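Local coordinates for segregation and condensation protein A (Thermococcus onnurineus, PDB 6IVH) that probably serves as the kleisin subunit of an archaeal Smc-based condensin, helping to organise and segregate chromosomes, at residues 14-19 with 105-110; 36-41 with 58-63. One frame throughout, in Å; residues are numbered along the deposited sequence.

In the fold
Both contacts lie in the N-terminal domain of this kleisin, a small helical bundle. Interaction 2 (36-41 with 58-63), between the successive antiparallel helices 31-47 and 54-72, is buried near the centre of the chain; interaction 1 (14-19 with 105-110), between helices 11-20 and 107-120, far apart in sequence, is only partly buried and closes the loop within which interaction 2 is nested. Each turns on one aromatic ring set among aliphatic groups, F107 in the first and Y38 in the second, but Y38 also carries a hydroxyl anchored to a backbone carbonyl. Their centres are about 12 Å apart, and helix 11-20 also lies against helix 31-47, I14 packing on Y38.

Interaction 1. Residues 14-19 with 105-110; sequences ILLQLV and YTFDDL
F107 pushes the far end of its ring against one side of helix 11-20, where it overlaps L15, L16 and V19. V19 makes the closest approach, its CG2 methyl standing obliquely to the ring at 3.5 Å from F107 CE2. L16, directly after L15, comes in beside it, its side chain crossing that of F107 at about a right angle; its CD2 methyl sits 3.6 Å from F107 CZ and equally near CE1. L15 uses its stem, with CB at the ring edge, near the ring plane and 3.8 Å from F107 CE2. L15 and V19, one turn apart, thus both meet the ring at CE2, V19 on the same side of its plane as L16. With CG anti to the backbone N (chi1 -170°), F107 extends from the first turn of its own helix toward helix 11-20. That helix start is marked by T106 at the N-cap: its OG1 accepts a weak capping bond from D109 N, and donates to D109 OD2 at 2.8 Å, meeting the oxygen from above the carboxylate plane. Across the two segments the contact is wholly apolar and gains from excluding water, although L16 remains exposed. L15 also packs on L111 and L114, farther along helix 107-120, while V19 rests on V24 and P26 of the following loop. F107 and L110 both touch I29, whose strand 29-30 pairs antiparallel with strand 104-105, so helix 107-120 starts beside this small sheet and leans on helix 11-20, whose L18 and I14 turn to helix 31-47.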
ATOM      1  N   ILE A  14       2.152  -5.564   6.047  1.00 36.86           N
ATOM      2  CA  ILE A  14       0.780  -5.631   5.558  1.00 35.64           C
ATOM      3  C   ILE A  14       0.751  -6.067   4.098  1.00 39.17           C
ATOM      4  O   ILE A  14      -0.090  -6.881   3.695  1.00 35.92           O
ATOM      5  CB  ILE A  14       0.075  -4.279   5.768  1.00 36.84           C
ATOM      6  CG1 ILE A  14       0.056  -3.919   7.257  1.00 31.42           C
ATOM      7  CG2 ILE A  14      -1.333  -4.315   5.195  1.00 39.14           C
ATOM      8  CD1 ILE A  14      -0.539  -2.560   7.559  1.00 30.97           C
ATOM      9  N   LEU A  15       1.674  -5.549   3.284  1.00 40.65           N
ATOM     10  CA  LEU A  15       1.678  -5.895   1.867  1.00 41.08           C
ATOM     11  C   LEU A  15       2.047  -7.358   1.653  1.00 40.27           C
ATOM     12  O   LEU A  15       1.433  -8.040   0.823  1.00 40.88           O
ATOM     13  CB  LEU A  15       2.633  -4.974   1.106  1.00 41.60           C
ATOM     14  CG  LEU A  15       2.219  -3.500   1.038  1.00 38.09           C
ATOM     15  CD1 LEU A  15       3.388  -2.623   0.618  1.00 24.68           C
ATOM     16  CD2 LEU A  15       1.041  -3.324   0.086  1.00 31.80           C
ATOM     17  N   LEU A  16       3.037  -7.862   2.400  1.00 40.42           N
ATOM     18  CA  LEU A  16       3.448  -9.258   2.244  1.00 42.03           C
ATOM     19  C   LEU A  16       2.336 -10.221   2.651  1.00 43.66           C
ATOM     20  O   LEU A  16       2.134 -11.257   2.004  1.00 44.17           O
ATOM     21  CB  LEU A  16       4.714  -9.543   3.056  1.00 40.72           C
ATOM     22  CG  LEU A  16       6.035  -8.964   2.556  1.00 44.12           C
ATOM     23  CD1 LEU A  16       7.168  -9.277   3.515  1.00 40.07           C
ATOM     24  CD2 LEU A  16       6.333  -9.526   1.191  1.00 45.33           C
ATOM     25  N   GLN A  17       1.623  -9.912   3.735  1.00 42.63           N
ATOM     26  CA  GLN A  17       0.538 -10.778   4.185  1.00 44.37           C
ATOM     27  C   GLN A  17      -0.621 -10.778   3.195  1.00 48.42           C
ATOM     28  O   GLN A  17      -1.352 -11.770   3.090  1.00 45.44           O
ATOM     29  CB  GLN A  17       0.066 -10.340   5.575  1.00 42.01           C
ATOM     30  CG  GLN A  17      -0.990 -11.254   6.219  1.00 45.24           C
ATOM     31  CD  GLN A  17      -2.419 -10.843   5.901  1.00 56.93           C
ATOM     32  OE1 GLN A  17      -2.688  -9.693   5.540  1.00 59.58           O
ATOM     33  NE2 GLN A  17      -3.345 -11.785   6.037  1.00 56.82           N
ATOM     34  N   LEU A  18      -0.814  -9.671   2.475  1.00 46.54           N
ATOM     35  CA  LEU A  18      -1.794  -9.654   1.393  1.00 45.25           C
ATOM     36  C   LEU A  18      -1.345 -10.546   0.244  1.00 47.57           C
ATOM     37  O   LEU A  18      -2.157 -11.262  -0.351  1.00 47.21           O
ATOM     38  CB  LEU A  18      -2.019  -8.222   0.902  1.00 42.13           C
ATOM     39  CG  LEU A  18      -2.731  -7.245   1.842  1.00 38.48           C
ATOM     40  CD1 LEU A  18      -2.764  -5.849   1.236  1.00 33.30           C
ATOM     41  CD2 LEU A  18      -4.136  -7.736   2.142  1.00 43.46           C
ATOM     42  N   VAL A  19      -0.052 -10.516  -0.079  1.00 43.77           N
ATOM     43  CA  VAL A  19       0.480 -11.404  -1.106  1.00 48.44           C
ATOM     44  C   VAL A  19       0.441 -12.850  -0.627  1.00 49.79           C
ATOM     45  O   VAL A  19      -0.019 -13.747  -1.342  1.00 53.59           O
ATOM     46  CB  VAL A  19       1.907 -10.979  -1.490  1.00 49.30           C
ATOM     47  CG1 VAL A  19       2.545 -12.021  -2.392  1.00 40.29           C
ATOM     48  CG2 VAL A  19       1.894  -9.617  -2.161  1.00 45.41           C
ATOM     49  N   TYR A 105       0.732  -2.439 -11.065  1.00 58.19           N
ATOM     50  CA  TYR A 105       2.119  -2.527 -10.632  1.00 59.05           C
ATOM     51  C   TYR A 105       2.502  -3.981 -10.396  1.00 64.05           C
ATOM     52  O   TYR A 105       1.649  -4.847 -10.184  1.00 62.10           O
ATOM     53  CB  TYR A 105       2.370  -1.742  -9.333  1.00 53.18           C
ATOM     54  CG  TYR A 105       2.365  -0.239  -9.469  1.00 57.49           C
ATOM     55  CD1 TYR A 105       3.546   0.487  -9.391  1.00 54.27           C
ATOM     56  CD2 TYR A 105       1.179   0.456  -9.658  1.00 60.36           C
ATOM     57  CE1 TYR A 105       3.547   1.863  -9.507  1.00 54.77           C
ATOM     58  CE2 TYR A 105       1.170   1.832  -9.775  1.00 61.20           C
ATOM     59  CZ  TYR A 105       2.355   2.529  -9.698  1.00 56.74           C
ATOM     60  OH  TYR A 105       2.344   3.899  -9.816  1.00 77.60           O
ATOM     61  N   THR A 106       3.804  -4.237 -10.431  1.00 62.32           N
ATOM     62  CA  THR A 106       4.344  -5.452  -9.847  1.00 63.77           C
ATOM     63  C   THR A 106       4.699  -5.179  -8.388  1.00 62.74           C
ATOM     64  O   THR A 106       4.743  -4.033  -7.938  1.00 61.11           O
ATOM     65  CB  THR A 106       5.567  -5.945 -10.625  1.00 62.82           C
ATOM     66  OG1 THR A 106       6.593  -4.946 -10.599  1.00 59.93           O
ATOM     67  CG2 THR A 106       5.190  -6.248 -12.068  1.00 67.86           C
ATOM     68  N   PHE A 107       4.947  -6.255  -7.638  1.00 60.00           N
ATOM     69  CA  PHE A 107       5.169  -6.091  -6.205  1.00 60.76           C
ATOM     70  C   PHE A 107       6.462  -5.335  -5.923  1.00 64.12           C
ATOM     71  O   PHE A 107       6.489  -4.448  -5.063  1.00 61.41           O
ATOM     72  CB  PHE A 107       5.176  -7.449  -5.507  1.00 61.95           C
ATOM     73  CG  PHE A 107       5.156  -7.350  -4.010  1.00 61.26           C
ATOM     74  CD1 PHE A 107       6.273  -7.686  -3.263  1.00 62.00           C
ATOM     75  CD2 PHE A 107       4.025  -6.896  -3.350  1.00 55.42           C
ATOM     76  CE1 PHE A 107       6.255  -7.587  -1.885  1.00 61.20           C
ATOM     77  CE2 PHE A 107       4.002  -6.793  -1.974  1.00 49.62           C
ATOM     78  CZ  PHE A 107       5.118  -7.141  -1.239  1.00 53.75           C
ATOM     79  N   ASP A 108       7.542  -5.665  -6.636  1.00 68.54           N
ATOM     80  CA  ASP A 108       8.791  -4.937  -6.441  1.00 63.43           C
ATOM     81  C   ASP A 108       8.676  -3.491  -6.906  1.00 58.50           C
ATOM     82  O   ASP A 108       9.277  -2.599  -6.297  1.00 60.40           O
ATOM     83  CB  ASP A 108       9.937  -5.642  -7.170  1.00 65.29           C
ATOM     84  CG  ASP A 108      10.207  -7.034  -6.629  1.00 75.50           C
ATOM     85  OD1 ASP A 108      10.765  -7.145  -5.516  1.00 81.59           O
ATOM     86  OD2 ASP A 108       9.864  -8.019  -7.317  1.00 90.66           O
ATOM     87  N   ASP A 109       7.910  -3.238  -7.971  1.00 59.90           N
ATOM     88  CA  ASP A 109       7.726  -1.865  -8.437  1.00 64.79           C
ATOM     89  C   ASP A 109       6.924  -1.043  -7.435  1.00 63.26           C
ATOM     90  O   ASP A 109       7.274   0.109  -7.149  1.00 62.23           O
ATOM     91  CB  ASP A 109       7.046  -1.856  -9.807  1.00 64.92           C
ATOM     92  CG  ASP A 109       8.019  -2.098 -10.944  1.00 71.60           C
ATOM     93  OD1 ASP A 109       9.166  -1.611 -10.860  1.00 66.86           O
ATOM     94  OD2 ASP A 109       7.635  -2.771 -11.926  1.00 79.95           O
ATOM     95  N   LEU A 110       5.843  -1.616  -6.894  1.00 64.48           N
ATOM     96  CA  LEU A 110       5.051  -0.905  -5.894  1.00 58.61           C
ATOM     97  C   LEU A 110       5.866  -0.666  -4.628  1.00 58.35           C
ATOM     98  O   LEU A 110       5.778   0.406  -4.017  1.00 58.26           O
ATOM     99  CB  LEU A 110       3.773  -1.691  -5.585  1.00 57.52           C
ATOM    100  CG  LEU A 110       2.525  -0.960  -5.070  1.00 58.85           C
ATOM    101  CD1 LEU A 110       1.322  -1.878  -5.121  1.00 63.49           C
ATOM    102  CD2 LEU A 110       2.695  -0.439  -3.659  1.00 51.37           C
TER

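Interaction 2. Residues 36-41 with 58-63; sequences EKYIER and LAASIL
An antiparallel helix pair, helices 31-47 and 54-72 joined by a short connection, forms this buried part of the kleisin N-terminal domain. The axes of the short segments come within 9.9 Å, their N-to-C directions make 156°, close to antiparallel, and Y38 spans most of the gap between them. Its CG lies anti to the backbone N (chi1 -180°), which carries the ring outward to helix 54-72. L63 lies over one face of that ring: its CD1 methyl is 4.0 Å from the Y38 ring centroid, 26° off the normal, in a CH-pi contact. The methyl is displaced from the ring centre toward the rim at the CB end, with L63 CD1 only 3.6 Å from Y38 CG, and the two side chains cross at about a right angle. The outer half of the ring meets the two alanines, whose short side chains let it come close to the helix backbone. Y38 CE1 is 3.8 Å from A60 N and about as far from A60 CB, while the phenol oxygen Y38 OH reaches A59 CB at 3.5 Å. The hydroxyl of this buried tyrosine is paired through a hydrogen bond with the backbone carbonyl of A56, one turn before A60, so the ring is gripped at its polar end as well as covered on one face by L63. Replacing Y38 by an alanine is likely to open a gap beside A59 and A60, leave the L63 methyl without its ring face and deprive the A56 carbonyl of its hydroxyl partner. On the side of helix 11-20, P11 and I14 also touch Y38, and I62 of helix 54-72 packs on helix 107-120. The pair is a helical hairpin, two consecutive antiparallel helices packed side by side in this helical domain.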
ATOM      1  N   GLU A  36      -7.757  -0.341  -0.683  1.00 35.61           N
ATOM      2  CA  GLU A  36      -8.726  -0.648   0.363  1.00 44.82           C
ATOM      3  C   GLU A  36      -8.404  -1.964   1.063  1.00 48.85           C
ATOM      4  O   GLU A  36      -8.703  -2.116   2.251  1.00 45.02           O
ATOM      5  CB  GLU A  36     -10.147  -0.672  -0.209  1.00 48.72           C
ATOM      6  CG  GLU A  36     -11.255  -0.700   0.852  1.00 64.35           C
ATOM      7  CD  GLU A  36     -11.241   0.516   1.773  1.00 65.84           C
ATOM      8  OE1 GLU A  36     -10.688   1.563   1.377  1.00 67.97           O
ATOM      9  OE2 GLU A  36     -11.792   0.420   2.891  1.00 56.80           O
ATOM     10  N   LYS A  37      -7.793  -2.919   0.355  1.00 46.10           N
ATOM     11  CA  LYS A  37      -7.326  -4.135   1.017  1.00 43.65           C
ATOM     12  C   LYS A  37      -6.266  -3.810   2.063  1.00 40.00           C
ATOM     13  O   LYS A  37      -6.241  -4.411   3.145  1.00 36.27           O
ATOM     14  CB  LYS A  37      -6.776  -5.124  -0.012  1.00 40.87           C
ATOM     15  CG  LYS A  37      -7.797  -5.621  -1.024  1.00 41.04           C
ATOM     16  CD  LYS A  37      -7.196  -6.698  -1.916  1.00 46.44           C
ATOM     17  CE  LYS A  37      -8.181  -7.161  -2.979  1.00 46.35           C
ATOM     18  NZ  LYS A  37      -8.363  -6.142  -4.047  1.00 52.12           N
ATOM     19  N   TYR A  38      -5.381  -2.857   1.756  1.00 37.51           N
ATOM     20  CA  TYR A  38      -4.408  -2.398   2.740  1.00 36.74           C
ATOM     21  C   TYR A  38      -5.099  -1.747   3.931  1.00 39.23           C
ATOM     22  O   TYR A  38      -4.731  -1.994   5.086  1.00 36.87           O
ATOM     23  CB  TYR A  38      -3.430  -1.420   2.086  1.00 34.85           C
ATOM     24  CG  TYR A  38      -2.366  -0.877   3.016  1.00 31.40           C
ATOM     25  CD1 TYR A  38      -2.588   0.270   3.770  1.00 29.98           C
ATOM     26  CD2 TYR A  38      -1.133  -1.505   3.129  1.00 30.55           C
ATOM     27  CE1 TYR A  38      -1.615   0.767   4.618  1.00 33.27           C
ATOM     28  CE2 TYR A  38      -0.157  -1.017   3.972  1.00 29.22           C
ATOM     29  CZ  TYR A  38      -0.401   0.120   4.713  1.00 34.77           C
ATOM     30  OH  TYR A  38       0.574   0.607   5.553  1.00 35.85           O
ATOM     31  N   ILE A  39      -6.101  -0.906   3.668  1.00 38.85           N
ATOM     32  CA  ILE A  39      -6.813  -0.235   4.751  1.00 39.76           C
ATOM     33  C   ILE A  39      -7.628  -1.239   5.557  1.00 38.88           C
ATOM     34  O   ILE A  39      -7.721  -1.137   6.787  1.00 35.51           O
ATOM     35  CB  ILE A  39      -7.692   0.892   4.182  1.00 41.54           C
ATOM     36  CG1 ILE A  39      -6.810   2.002   3.601  1.00 42.84           C
ATOM     37  CG2 ILE A  39      -8.631   1.434   5.248  1.00 25.50           C
ATOM     38  CD1 ILE A  39      -7.587   3.159   3.008  1.00 49.18           C
ATOM     39  N   GLU A  40      -8.231  -2.222   4.881  1.00 36.65           N
ATOM     40  CA  GLU A  40      -8.944  -3.283   5.588  1.00 42.03           C
ATOM     41  C   GLU A  40      -8.035  -3.962   6.602  1.00 38.80           C
ATOM     42  O   GLU A  40      -8.376  -4.069   7.785  1.00 37.57           O
ATOM     43  CB  GLU A  40      -9.496  -4.310   4.596  1.00 42.19           C
ATOM     44  CG  GLU A  40     -10.709  -3.849   3.800  1.00 56.38           C
ATOM     45  CD  GLU A  40     -11.118  -4.848   2.729  1.00 73.35           C
ATOM     46  OE1 GLU A  40     -10.771  -6.042   2.862  1.00 75.40           O
ATOM     47  OE2 GLU A  40     -11.784  -4.440   1.753  1.00 80.53           O
ATOM     48  N   ARG A  41      -6.862  -4.414   6.154  1.00 37.98           N
ATOM     49  CA  ARG A  41      -5.931  -5.083   7.058  1.00 39.28           C
ATOM     50  C   ARG A  41      -5.406  -4.125   8.118  1.00 37.08           C
ATOM     51  O   ARG A  41      -5.245  -4.510   9.281  1.00 37.76           O
ATOM     52  CB  ARG A  41      -4.776  -5.694   6.265  1.00 39.95           C
ATOM     53  CG  ARG A  41      -3.707  -6.338   7.126  1.00 44.23           C
ATOM     54  CD  ARG A  41      -4.226  -7.611   7.782  1.00 43.28           C
ATOM     55  NE  ARG A  41      -3.143  -8.393   8.367  1.00 39.13           N
ATOM     56  CZ  ARG A  41      -3.321  -9.432   9.176  1.00 47.88           C
ATOM     57  NH1 ARG A  41      -4.546  -9.821   9.503  1.00 50.29           N
ATOM     58  NH2 ARG A  41      -2.271 -10.079   9.661  1.00 55.04           N
ATOM     59  N   LEU A  58       1.270   6.345   7.282  1.00 36.65           N
ATOM     60  CA  LEU A  58       1.520   7.249   6.163  1.00 33.66           C
ATOM     61  C   LEU A  58       1.350   6.548   4.820  1.00 37.86           C
ATOM     62  O   LEU A  58       0.917   7.177   3.846  1.00 36.06           O
ATOM     63  CB  LEU A  58       2.925   7.842   6.279  1.00 34.66           C
ATOM     64  CG  LEU A  58       3.436   8.702   5.121  1.00 33.91           C
ATOM     65  CD1 LEU A  58       2.538   9.908   4.904  1.00 42.94           C
ATOM     66  CD2 LEU A  58       4.868   9.135   5.379  1.00 44.47           C
ATOM     67  N   ALA A  59       1.679   5.255   4.747  1.00 37.17           N
ATOM     68  CA  ALA A  59       1.540   4.526   3.491  1.00 36.56           C
ATOM     69  C   ALA A  59       0.087   4.451   3.041  1.00 35.00           C
ATOM     70  O   ALA A  59      -0.187   4.380   1.837  1.00 35.49           O
ATOM     71  CB  ALA A  59       2.128   3.121   3.633  1.00 35.34           C
ATOM     72  N   ALA A  60      -0.855   4.464   3.986  1.00 35.55           N
ATOM     73  CA  ALA A  60      -2.269   4.453   3.624  1.00 35.41           C
ATOM     74  C   ALA A  60      -2.646   5.710   2.852  1.00 39.04           C
ATOM     75  O   ALA A  60      -3.351   5.642   1.838  1.00 35.39           O
ATOM     76  CB  ALA A  60      -3.132   4.310   4.879  1.00 31.24           C
ATOM     77  N   SER A  61      -2.181   6.875   3.319  1.00 36.69           N
ATOM     78  CA  SER A  61      -2.462   8.123   2.616  1.00 38.02           C
ATOM     79  C   SER A  61      -1.841   8.119   1.224  1.00 38.35           C
ATOM     80  O   SER A  61      -2.437   8.630   0.268  1.00 33.32           O
ATOM     81  CB  SER A  61      -1.947   9.311   3.428  1.00 40.42           C
ATOM     82  OG  SER A  61      -2.459   9.291   4.751  1.00 50.85           O
ATOM     83  N   ILE A  62      -0.645   7.542   1.092  1.00 35.31           N
ATOM     84  CA  ILE A  62       0.009   7.473  -0.210  1.00 37.51           C
ATOM     85  C   ILE A  62      -0.773   6.571  -1.157  1.00 35.66           C
ATOM     86  O   ILE A  62      -0.994   6.918  -2.323  1.00 39.43           O
ATOM     87  CB  ILE A  62       1.464   7.000  -0.047  1.00 38.31           C
ATOM     88  CG1 ILE A  62       2.242   7.969   0.848  1.00 39.99           C
ATOM     89  CG2 ILE A  62       2.132   6.856  -1.409  1.00 35.62           C
ATOM     90  CD1 ILE A  62       3.649   7.511   1.174  1.00 42.25           C
ATOM     91  N   LEU A  63      -1.210   5.404  -0.672  1.00 35.61           N
ATOM     92  CA  LEU A  63      -1.974   4.492  -1.516  1.00 35.92           C
ATOM     93  C   LEU A  63      -3.308   5.094  -1.932  1.00 35.68           C
ATOM     94  O   LEU A  63      -3.798   4.812  -3.033  1.00 40.33           O
ATOM     95  CB  LEU A  63      -2.195   3.163  -0.794  1.00 36.60           C
ATOM     96  CG  LEU A  63      -0.945   2.312  -0.579  1.00 35.12           C
ATOM     97  CD1 LEU A  63      -1.289   1.021   0.149  1.00 32.40           C
ATOM     98  CD2 LEU A  63      -0.273   2.019  -1.910  1.00 39.44           C
TER